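PDB 7L9R: deoxyhypusine synthase, putative from Entamoeba histolytica, which probably catalyses the NAD-dependent synthesis of deoxyhypusine, the modified lysine of translation factor eIF5A. Local coordinates for residues A124-I129 with Q168-F173; M130-N135 with D202-I207. All coordinates share one frame; numbering follows the deposited sequence.

Contact 1 of 2, residues A124-I129 with Q168-F173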
loop_
_atom_site.group_PDB
_atom_site.type_symbol
_atom_site.label_atom_id
_atom_site.label_comp_id
_atom_site.label_asym_id
_atom_site.label_seq_id
_atom_site.Cartn_x
_atom_site.Cartn_y
_atom_site.Cartn_z
ATOM N N ALA B 124 1.621 -15.484 18.630
ATOM C CA ALA B 124 0.296 -16.086 18.515
ATOM C C ALA B 124 0.011 -17.021 19.679
ATOM O O ALA B 124 -1.056 -16.947 20.300
ATOM C CB ALA B 124 0.165 -16.838 17.193
ATOM N N ILE B 125 0.963 -17.898 19.999
ATOM C CA ILE B 125 0.743 -18.874 21.059
ATOM C C ILE B 125 0.547 -18.174 22.400
ATOM O O ILE B 125 -0.324 -18.552 23.196
ATOM C CB ILE B 125 1.907 -19.887 21.098
ATOM C CG1 ILE B 125 2.041 -20.588 19.742
ATOM C CG2 ILE B 125 1.703 -20.909 22.201
ATOM C CD1 ILE B 125 0.738 -21.196 19.230
ATOM N N GLU B 126 1.346 -17.142 22.673
ATOM C CA GLU B 126 1.253 -16.470 23.965
ATOM C C GLU B 126 -0.058 -15.703 24.098
ATOM O O GLU B 126 -0.589 -15.569 25.208
ATOM C CB GLU B 126 2.451 -15.538 24.158
ATOM C CG GLU B 126 3.797 -16.247 24.081
ATOM C CD GLU B 126 4.416 -16.202 22.685
ATOM O OE1 GLU B 126 3.685 -16.428 21.694
ATOM O OE2 GLU B 126 5.637 -15.950 22.588
ATOM N N THR B 127 -0.591 -15.201 22.981
ATOM C CA THR B 127 -1.897 -14.548 22.999
ATOM C C THR B 127 -3.001 -15.539 23.342
ATOM O O THR B 127 -3.895 -15.227 24.137
ATOM C CB THR B 127 -2.157 -13.894 21.643
ATOM O OG1 THR B 127 -1.116 -12.951 21.381
ATOM C CG2 THR B 127 -3.510 -13.184 21.602
ATOM N N ASP B 128 -2.940 -16.744 22.763
ATOM C CA ASP B 128 -3.935 -17.773 23.051
ATOM C C ASP B 128 -3.925 -18.138 24.532
ATOM O O ASP B 128 -4.987 -18.259 25.160
ATOM C CB ASP B 128 -3.659 -18.992 22.169
ATOM C CG ASP B 128 -4.722 -20.080 22.288
ATOM O OD1 ASP B 128 -5.934 -19.761 22.238
ATOM O OD2 ASP B 128 -4.335 -21.268 22.397
ATOM N N ILE B 129 -2.724 -18.266 25.111
ATOM C CA ILE B 129 -2.573 -18.518 26.543
ATOM C C ILE B 129 -3.080 -17.330 27.353
ATOM O O ILE B 129 -3.809 -17.495 28.340
ATOM C CB ILE B 129 -1.099 -18.821 26.874
ATOM C CG1 ILE B 129 -0.642 -20.122 26.217
ATOM C CG2 ILE B 129 -0.871 -18.849 28.385
ATOM C CD1 ILE B 129 0.861 -20.345 26.295
ATOM N N GLN B 168 4.747 -15.227 33.934
ATOM C CA GLN B 168 4.998 -16.149 35.037
ATOM C C GLN B 168 4.662 -17.577 34.632
ATOM O O GLN B 168 5.433 -18.506 34.901
ATOM C CB GLN B 168 4.191 -15.736 36.268
ATOM N N TRP B 169 3.527 -17.765 33.958
ATOM C CA TRP B 169 3.153 -19.089 33.471
ATOM C C TRP B 169 4.205 -19.639 32.514
ATOM O O TRP B 169 4.662 -20.779 32.664
ATOM C CB TRP B 169 1.782 -19.018 32.789
ATOM C CG TRP B 169 1.167 -20.354 32.483
ATOM C CD1 TRP B 169 0.286 -21.053 33.268
ATOM C CD2 TRP B 169 1.379 -21.155 31.312
ATOM N NE1 TRP B 169 -0.055 -22.234 32.658
ATOM C CE2 TRP B 169 0.596 -22.321 31.455
ATOM C CE3 TRP B 169 2.161 -21.004 30.162
ATOM C CZ2 TRP B 169 0.570 -23.327 30.490
ATOM C CZ3 TRP B 169 2.135 -22.002 29.203
ATOM C CH2 TRP B 169 1.344 -23.148 29.372
ATOM N N LEU B 170 4.595 -18.842 31.517
ATOM C CA LEU B 170 5.603 -19.295 30.561
ATOM C C LEU B 170 6.910 -19.629 31.260
ATOM O O LEU B 170 7.582 -20.604 30.902
ATOM C CB LEU B 170 5.831 -18.233 29.486
ATOM C CG LEU B 170 4.660 -17.978 28.542
ATOM C CD1 LEU B 170 4.922 -16.745 27.695
ATOM C CD2 LEU B 170 4.413 -19.197 27.669
ATOM N N LYS B 171 7.301 -18.822 32.248
ATOM C CA LYS B 171 8.563 -19.069 32.932
ATOM C C LYS B 171 8.502 -20.347 33.760
ATOM O O LYS B 171 9.470 -21.116 33.797
ATOM C CB LYS B 171 8.933 -17.871 33.803
ATOM C CG LYS B 171 9.421 -16.671 33.020
ATOM C CD LYS B 171 9.620 -15.473 33.926
ATOM C CE LYS B 171 10.189 -14.299 33.160
ATOM N NZ LYS B 171 10.334 -13.098 34.025
ATOM N N GLU B 172 7.375 -20.597 34.428
ATOM C CA GLU B 172 7.244 -21.841 35.177
ATOM C C GLU B 172 7.296 -23.045 34.247
ATOM O O GLU B 172 7.906 -24.069 34.577
ATOM C CB GLU B 172 5.951 -21.832 35.993
ATOM C CG GLU B 172 5.934 -20.787 37.098
ATOM C CD GLU B 172 4.675 -20.847 37.934
ATOM O OE1 GLU B 172 4.188 -21.970 38.194
ATOM O OE2 GLU B 172 4.173 -19.773 38.333
ATOM N N PHE B 173 6.690 -22.924 33.063
ATOM C CA PHE B 173 6.766 -23.994 32.076
ATOM C C PHE B 173 8.203 -24.223 31.617
ATOM O O PHE B 173 8.654 -25.369 31.516
ATOM C CB PHE B 173 5.851 -23.661 30.896
ATOM C CG PHE B 173 6.111 -24.479 29.661
ATOM C CD1 PHE B 173 5.644 -25.780 29.556
ATOM C CD2 PHE B 173 6.778 -23.921 28.579
ATOM C CE1 PHE B 173 5.870 -26.526 28.405
ATOM C CE2 PHE B 173 7.009 -24.657 27.428
ATOM C CZ PHE B 173 6.551 -25.959 27.338
#

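Contact 2 of 2, residues M130-N135 with D202-I207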
loop_
_atom_site.group_PDB
_atom_site.type_symbol
_atom_site.label_atom_id
_atom_site.label_comp_id
_atom_site.label_asym_id
_atom_site.label_seq_id
_atom_site.Cartn_x
_atom_site.Cartn_y
_atom_site.Cartn_z
ATOM N N MET B 130 -2.680 -16.119 26.957
ATOM C CA MET B 130 -3.030 -14.916 27.706
ATOM C C MET B 130 -4.541 -14.747 27.817
ATOM O O MET B 130 -5.054 -14.356 28.872
ATOM C CB MET B 130 -2.393 -13.698 27.031
ATOM C CG MET B 130 -2.608 -12.385 27.749
ATOM S SD MET B 130 -1.761 -10.999 26.950
ATOM C CE MET B 130 -0.157 -11.714 26.613
ATOM N N LYS B 131 -5.275 -15.059 26.746
ATOM C CA LYS B 131 -6.725 -14.911 26.764
ATOM C C LYS B 131 -7.417 -15.894 27.698
ATOM O O LYS B 131 -8.596 -15.694 28.002
ATOM C CB LYS B 131 -7.295 -15.060 25.352
ATOM C CG LYS B 131 -7.017 -13.864 24.463
ATOM C CD LYS B 131 -7.639 -14.026 23.094
ATOM C CE LYS B 131 -7.698 -12.685 22.369
ATOM N NZ LYS B 131 -8.363 -12.772 21.035
ATOM N N CYS B 132 -6.726 -16.933 28.174
ATOM C CA CYS B 132 -7.322 -17.819 29.167
ATOM C C CYS B 132 -7.309 -17.222 30.568
ATOM O O CYS B 132 -8.061 -17.686 31.430
ATOM C CB CYS B 132 -6.598 -19.167 29.191
ATOM S SG CYS B 132 -6.731 -20.143 27.680
ATOM N N PHE B 133 -6.477 -16.210 30.813
ATOM C CA PHE B 133 -6.335 -15.624 32.140
ATOM C C PHE B 133 -7.133 -14.343 32.322
ATOM O O PHE B 133 -7.608 -14.074 33.430
ATOM C CB PHE B 133 -4.857 -15.337 32.433
ATOM C CG PHE B 133 -3.969 -16.546 32.303
ATOM C CD1 PHE B 133 -4.412 -17.798 32.708
ATOM C CD2 PHE B 133 -2.700 -16.436 31.767
ATOM C CE1 PHE B 133 -3.599 -18.917 32.583
ATOM C CE2 PHE B 133 -1.880 -17.548 31.645
ATOM C CZ PHE B 133 -2.328 -18.789 32.049
ATOM N N GLY B 134 -7.302 -13.555 31.264
ATOM C CA GLY B 134 -8.039 -12.308 31.350
ATOM C C GLY B 134 -8.428 -11.842 29.967
ATOM O O GLY B 134 -8.025 -12.419 28.954
ATOM N N ASN B 135 -9.216 -10.774 29.934
ATOM C CA ASN B 135 -9.738 -10.232 28.687
ATOM C C ASN B 135 -8.955 -8.977 28.323
ATOM O O ASN B 135 -8.890 -8.027 29.112
ATOM C CB ASN B 135 -11.235 -9.942 28.801
ATOM C CG ASN B 135 -12.057 -11.207 28.994
ATOM O OD1 ASN B 135 -12.345 -11.929 28.035
ATOM N ND2 ASN B 135 -12.435 -11.485 30.238
ATOM N N ASP B 202 -7.127 -25.864 28.870
ATOM C CA ASP B 202 -8.228 -24.910 28.826
ATOM C C ASP B 202 -8.964 -25.116 27.512
ATOM O O ASP B 202 -8.383 -24.913 26.442
ATOM C CB ASP B 202 -7.704 -23.474 28.933
ATOM C CG ASP B 202 -8.804 -22.458 29.174
ATOM O OD1 ASP B 202 -9.815 -22.473 28.431
ATOM O OD2 ASP B 202 -8.647 -21.639 30.110
ATOM N N THR B 203 -10.240 -25.504 27.581
ATOM C CA THR B 203 -10.952 -25.800 26.344
ATOM C C THR B 203 -11.371 -24.553 25.574
ATOM O O THR B 203 -11.969 -24.692 24.502
ATOM C CB THR B 203 -12.197 -26.660 26.611
ATOM O OG1 THR B 203 -13.109 -25.953 27.461
ATOM C CG2 THR B 203 -11.808 -27.992 27.248
ATOM N N THR B 204 -11.045 -23.347 26.048
ATOM C CA THR B 204 -11.276 -22.166 25.224
ATOM C C THR B 204 -10.085 -21.827 24.339
ATOM O O THR B 204 -10.207 -20.957 23.468
ATOM C CB THR B 204 -11.620 -20.940 26.081
ATOM O OG1 THR B 204 -10.441 -20.454 26.730
ATOM C CG2 THR B 204 -12.694 -21.274 27.128
ATOM N N SER B 205 -8.950 -22.492 24.526
ATOM C CA SER B 205 -7.726 -22.140 23.820
ATOM C C SER B 205 -7.516 -23.020 22.592
ATOM O O SER B 205 -7.934 -24.183 22.546
ATOM C CB SER B 205 -6.515 -22.251 24.744
ATOM O OG SER B 205 -6.034 -23.576 24.777
ATOM N N VAL B 206 -6.864 -22.437 21.588
ATOM C CA VAL B 206 -6.499 -23.182 20.388
ATOM C C VAL B 206 -5.520 -24.305 20.730
ATOM O O VAL B 206 -5.696 -25.456 20.304
ATOM C CB VAL B 206 -5.921 -22.225 19.327
ATOM C CG1 VAL B 206 -5.332 -23.000 18.158
ATOM C CG2 VAL B 206 -6.996 -21.237 18.841
ATOM N N ILE B 207 -4.490 -24.000 21.530
ATOM C CA ILE B 207 -3.406 -24.973 21.693
ATOM C C ILE B 207 -3.853 -26.190 22.498
ATOM O O ILE B 207 -3.383 -27.307 22.248
ATOM C CB ILE B 207 -2.149 -24.330 22.318
ATOM C CG1 ILE B 207 -2.426 -23.842 23.740
ATOM C CG2 ILE B 207 -1.630 -23.200 21.435
ATOM C CD1 ILE B 207 -1.185 -23.361 24.452
HETATM O O HOH W 1 -10.299 -17.711 26.694
HETATM O O HOH W 2 -10.076 -19.597 30.603
#

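Contact 1 of 2, residues A124-I129 with Q168-F173
I129 reaches from the helix that carries A124-I129 into the notch between W169 and L170 of Q168-F173. Its CD1 does most of the work: it sits 3.6 Å from W169 CZ3, on the six-membered part of the indole, and 4.0 Å from L170 CD2. The second branch, CG2, lies over one face of the same ring, displaced toward its rim and 4.1 Å from W169 CE3. With CG1 beside its backbone N (chi1 -65°) and the chain extended from there, I129 sends CD1 across to the partner helix while CG2 is left to cover the indole. I129 and W169 cross at about a right angle. L170 CD2 lies at the edge of the indole, in its plane, so ring and leucine offer the isoleucine a joint apolar surface.

One turn earlier, E126 adds only its aliphatic part: CG touches L170 CD1 at 3.8 Å. The chain then bends at chi2 and carries the carboxylate to the backbone N of F227, at the start of helix 226-237, where OE2 accepts a hydrogen bond.

Further out, W169 meets the ring of F133 with the planes about 50° apart and also touches R199, L170 rests on C230, and I129 packs on I207. The short helical segments pass at 113°, with 11.7 Å between their axes, and at such spacing side chains rather than backbones meet. This is steeply crossed helix-helix packing, joining helix 124-130, which follows strand 117-120 of the parallel sheet, to helix 160-179.

Contact 2 of 2, residues M130-N135 with D202-I207
C132 points its thiol at the turn D202-S205, and SG sits over one face of the D202 carboxylate, almost straight above CG (3.4 Å). C132 CB comes to 3.3 Å from D202 OD2. SG also meets S205 CB at 3.6 Å and lies near T204 OG1, so the sulfur is lodged against three residues of one type I turn.

That turn fixes the carboxylate from its own side. D202 OD1 takes the backbone N of T204 (2.8 Å) on its anti lone pair, an Asx turn, and receives T204 OG1 from above the carboxylate plane, 49° out of it and on the same face as the C132 sulfur. T204 can deliver the hydroxyl because chi1 of 74° sets OG1 between its backbone N and carbonyl carbon.

The polar links between the segments run through two waters. One donates to K131 O and T204 OG1, the other to C132 O and D202 OD2. T204 OG1 thus donates a hydrogen bond to D202 OD1 while accepting one from water. The chemistry implies a hydrated junction: sulfur packing in the middle, with the K131 and C132 carbonyls bridged to a turn whose acid is already held by two internal bonds.

How the contacts relate
Contact 1 is the more buried and is apolar, a packing of apolar and aliphatic side-chain parts between two helices; contact 2 is partly buried, joins a loop to a turn, and relies on sulfur packing and water. Both draw on one continuous run of chain, since M130-N135 follows directly from A124-I129, and their centres lie about 10 Å apart. D128 connects them: S205 stands at the N-cap position of helix 206-212, and D128 OD1 and OD2 probably accept hydrogen bonds from the first two helix N-H groups, those of V206 and I207. Contact 2 also lies nearer a subunit boundary, where T204 packs on K27 of the second subunit, whereas contact 1 stays within its own chain.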